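Local atomic coordinates of toluene, o-xylene monooxygenase oxygenase subunit (Pseudomonas stutzeri, PDB entry 2INC), a protein that probably serves as a subunit of the oxygenase component of a bacterial monooxygenase that hydroxylates toluene, o-xylene and related aromatic compounds. Residues 222-227 with 256-261. Sequence-based numbering, arbitrary orientation.
Sequences AVEEAL and RHRRWS
Arg258 of helix 241-268 reaches across to helix 208-237 and ties two successive glutamates, Glu224 and Glu225, into one salt-bridge network. The nearest CA atoms of the two segments, those of Glu224 and Arg258, are 10.7 Å apart, a span covered by a chain extended from CG to NE (chi3 -159°). The arginine's CD makes the first approach, to OE1 of Glu224. Next, NE donates to that same oxygen at 2.8 Å, nearly along its C-O axis. NH2 of Arg258 also binds OE1 of Glu224, at 2.6 Å through the anti lone pair, a side-on grip of two nitrogens on one oxygen. The other N-H of NH2 runs straighter, 162°, to OE2 of Glu225 at 3.0 Å; NH1 adds a weak bond to it. Glu225 bends at chi2 (-48°), and its OE2 has its strongest partner in Lys251, while Lys220 pairs with OE2 of Glu224. Arginine suits the place because its flat guanidinium presents several N-H groups at its edge; a methionine here would probably leave the two glutamates with only their lysines to offset their charge. With Arg258 and a lysine each, burying both carboxylates between these helices of the ferritin-clan hydroxylase probably costs little.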
loop_
_atom_site.group_PDB
_atom_site.type_symbol
_atom_site.label_atom_id
_atom_site.label_comp_id
_atom_site.label_asym_id
_atom_site.label_seq_id
_atom_site.Cartn_x
_atom_site.Cartn_y
_atom_site.Cartn_z
ATOM N N ALA B 222 8.593 31.260 24.511
ATOM C CA ALA B 222 8.029 31.590 25.829
ATOM C C ALA B 222 6.936 30.607 26.235
ATOM O O ALA B 222 6.896 30.165 27.384
ATOM C CB ALA B 222 7.518 33.014 25.900
ATOM N N VAL B 223 6.001 30.311 25.329
ATOM C CA VAL B 223 4.952 29.310 25.619
ATOM C C VAL B 223 5.565 27.939 25.928
ATOM O O VAL B 223 5.182 27.245 26.884
ATOM C CB VAL B 223 3.960 29.177 24.444
ATOM C CG1 VAL B 223 2.990 28.016 24.719
ATOM C CG2 VAL B 223 3.210 30.462 24.277
ATOM N N GLU B 224 6.560 27.548 25.135
ATOM C CA GLU B 224 7.083 26.198 25.250
ATOM C C GLU B 224 7.847 26.063 26.551
ATOM O O GLU B 224 7.756 25.038 27.200
ATOM C CB GLU B 224 7.958 25.855 24.052
ATOM C CG GLU B 224 7.102 25.767 22.752
ATOM C CD GLU B 224 7.884 26.116 21.483
ATOM O OE1 GLU B 224 9.155 26.290 21.539
ATOM O OE2 GLU B 224 7.217 26.212 20.421
ATOM N N GLU B 225 8.598 27.099 26.929
ATOM C CA GLU B 225 9.374 27.041 28.183
ATOM C C GLU B 225 8.479 27.099 29.425
ATOM O O GLU B 225 8.650 26.313 30.350
ATOM C CB GLU B 225 10.535 28.052 28.194
ATOM C CG GLU B 225 11.649 27.753 27.140
ATOM C CD GLU B 225 12.170 26.289 27.087
ATOM O OE1 GLU B 225 12.519 25.717 28.154
ATOM O OE2 GLU B 225 12.263 25.705 25.965
ATOM N N ALA B 226 7.462 27.941 29.414
ATOM C CA ALA B 226 6.534 27.967 30.532
ATOM C C ALA B 226 5.679 26.706 30.653
ATOM O O ALA B 226 5.640 26.037 31.708
ATOM C CB ALA B 226 5.650 29.245 30.468
ATOM N N LEU B 227 5.000 26.363 29.568
ATOM C CA LEU B 227 3.959 25.354 29.609
ATOM C C LEU B 227 4.471 23.965 29.362
ATOM O O LEU B 227 3.884 23.013 29.825
ATOM C CB LEU B 227 2.865 25.672 28.597
ATOM C CG LEU B 227 1.766 26.594 29.098
ATOM C CD1 LEU B 227 2.258 28.052 29.304
ATOM C CD2 LEU B 227 0.659 26.574 28.109
ATOM N N ARG B 256 11.290 20.828 16.489
ATOM C CA ARG B 256 11.176 20.888 15.020
ATOM C C ARG B 256 10.858 22.295 14.469
ATOM O O ARG B 256 11.481 22.766 13.511
ATOM C CB ARG B 256 10.136 19.887 14.520
ATOM C CG ARG B 256 10.144 19.737 13.013
ATOM C CD ARG B 256 9.391 18.502 12.538
ATOM N NE ARG B 256 8.005 18.446 13.062
ATOM C CZ ARG B 256 7.655 17.622 14.034
ATOM N NH1 ARG B 256 6.415 17.572 14.513
ATOM N NH2 ARG B 256 8.573 16.840 14.553
ATOM N N HIS B 257 9.857 22.958 15.064
ATOM C CA HIS B 257 9.531 24.306 14.681
ATOM C C HIS B 257 10.736 25.238 14.845
ATOM O O HIS B 257 10.960 26.098 14.005
ATOM C CB HIS B 257 8.368 24.831 15.513
ATOM C CG HIS B 257 7.180 23.912 15.516
ATOM N ND1 HIS B 257 6.226 23.928 16.519
ATOM C CD2 HIS B 257 6.831 22.898 14.680
ATOM C CE1 HIS B 257 5.307 23.005 16.265
ATOM N NE2 HIS B 257 5.657 22.354 15.164
ATOM N N ARG B 258 11.488 25.071 15.930
ATOM C CA ARG B 258 12.673 25.922 16.128
ATOM C C ARG B 258 13.727 25.634 15.055
ATOM O O ARG B 258 14.451 26.537 14.629
ATOM C CB ARG B 258 13.260 25.730 17.537
ATOM C CG ARG B 258 12.490 26.417 18.655
ATOM C CD ARG B 258 12.970 25.910 20.011
ATOM N NE ARG B 258 11.947 26.147 21.038
ATOM C CZ ARG B 258 12.160 25.933 22.324
ATOM N NH1 ARG B 258 13.351 25.491 22.712
ATOM N NH2 ARG B 258 11.184 26.144 23.212
ATOM N N ARG B 259 13.843 24.384 14.650
ATOM C CA ARG B 259 14.814 24.032 13.599
ATOM C C ARG B 259 14.553 24.752 12.265
ATOM O O ARG B 259 15.474 25.292 11.656
ATOM C CB ARG B 259 14.867 22.535 13.375
ATOM C CG ARG B 259 15.605 21.761 14.509
ATOM C CD ARG B 259 16.016 20.381 14.043
ATOM N NE ARG B 259 14.876 19.502 13.755
ATOM C CZ ARG B 259 14.237 18.776 14.671
ATOM N NH1 ARG B 259 14.572 18.869 15.943
ATOM N NH2 ARG B 259 13.232 17.978 14.328
ATOM N N TRP B 260 13.300 24.799 11.817
ATOM C CA TRP B 260 13.006 25.488 10.565
ATOM C C TRP B 260 13.038 26.994 10.760
ATOM O O TRP B 260 13.435 27.712 9.823
ATOM C CB TRP B 260 11.731 24.992 9.876
ATOM C CG TRP B 260 10.383 25.569 10.338
ATOM C CD1 TRP B 260 9.451 24.938 11.098
ATOM C CD2 TRP B 260 9.790 26.819 9.937
ATOM N NE1 TRP B 260 8.320 25.748 11.247
ATOM C CE2 TRP B 260 8.519 26.902 10.550
ATOM C CE3 TRP B 260 10.213 27.898 9.134
ATOM C CZ2 TRP B 260 7.693 27.971 10.362
ATOM C CZ3 TRP B 260 9.408 28.971 8.984
ATOM C CH2 TRP B 260 8.150 29.016 9.581
ATOM N N SER B 261 12.665 27.468 11.965
ATOM C CA SER B 261 12.698 28.909 12.261
ATOM C C SER B 261 14.165 29.385 12.212
ATOM O O SER B 261 14.463 30.435 11.648
ATOM C CB SER B 261 12.070 29.226 13.608
ATOM O OG SER B 261 10.690 28.916 13.605
#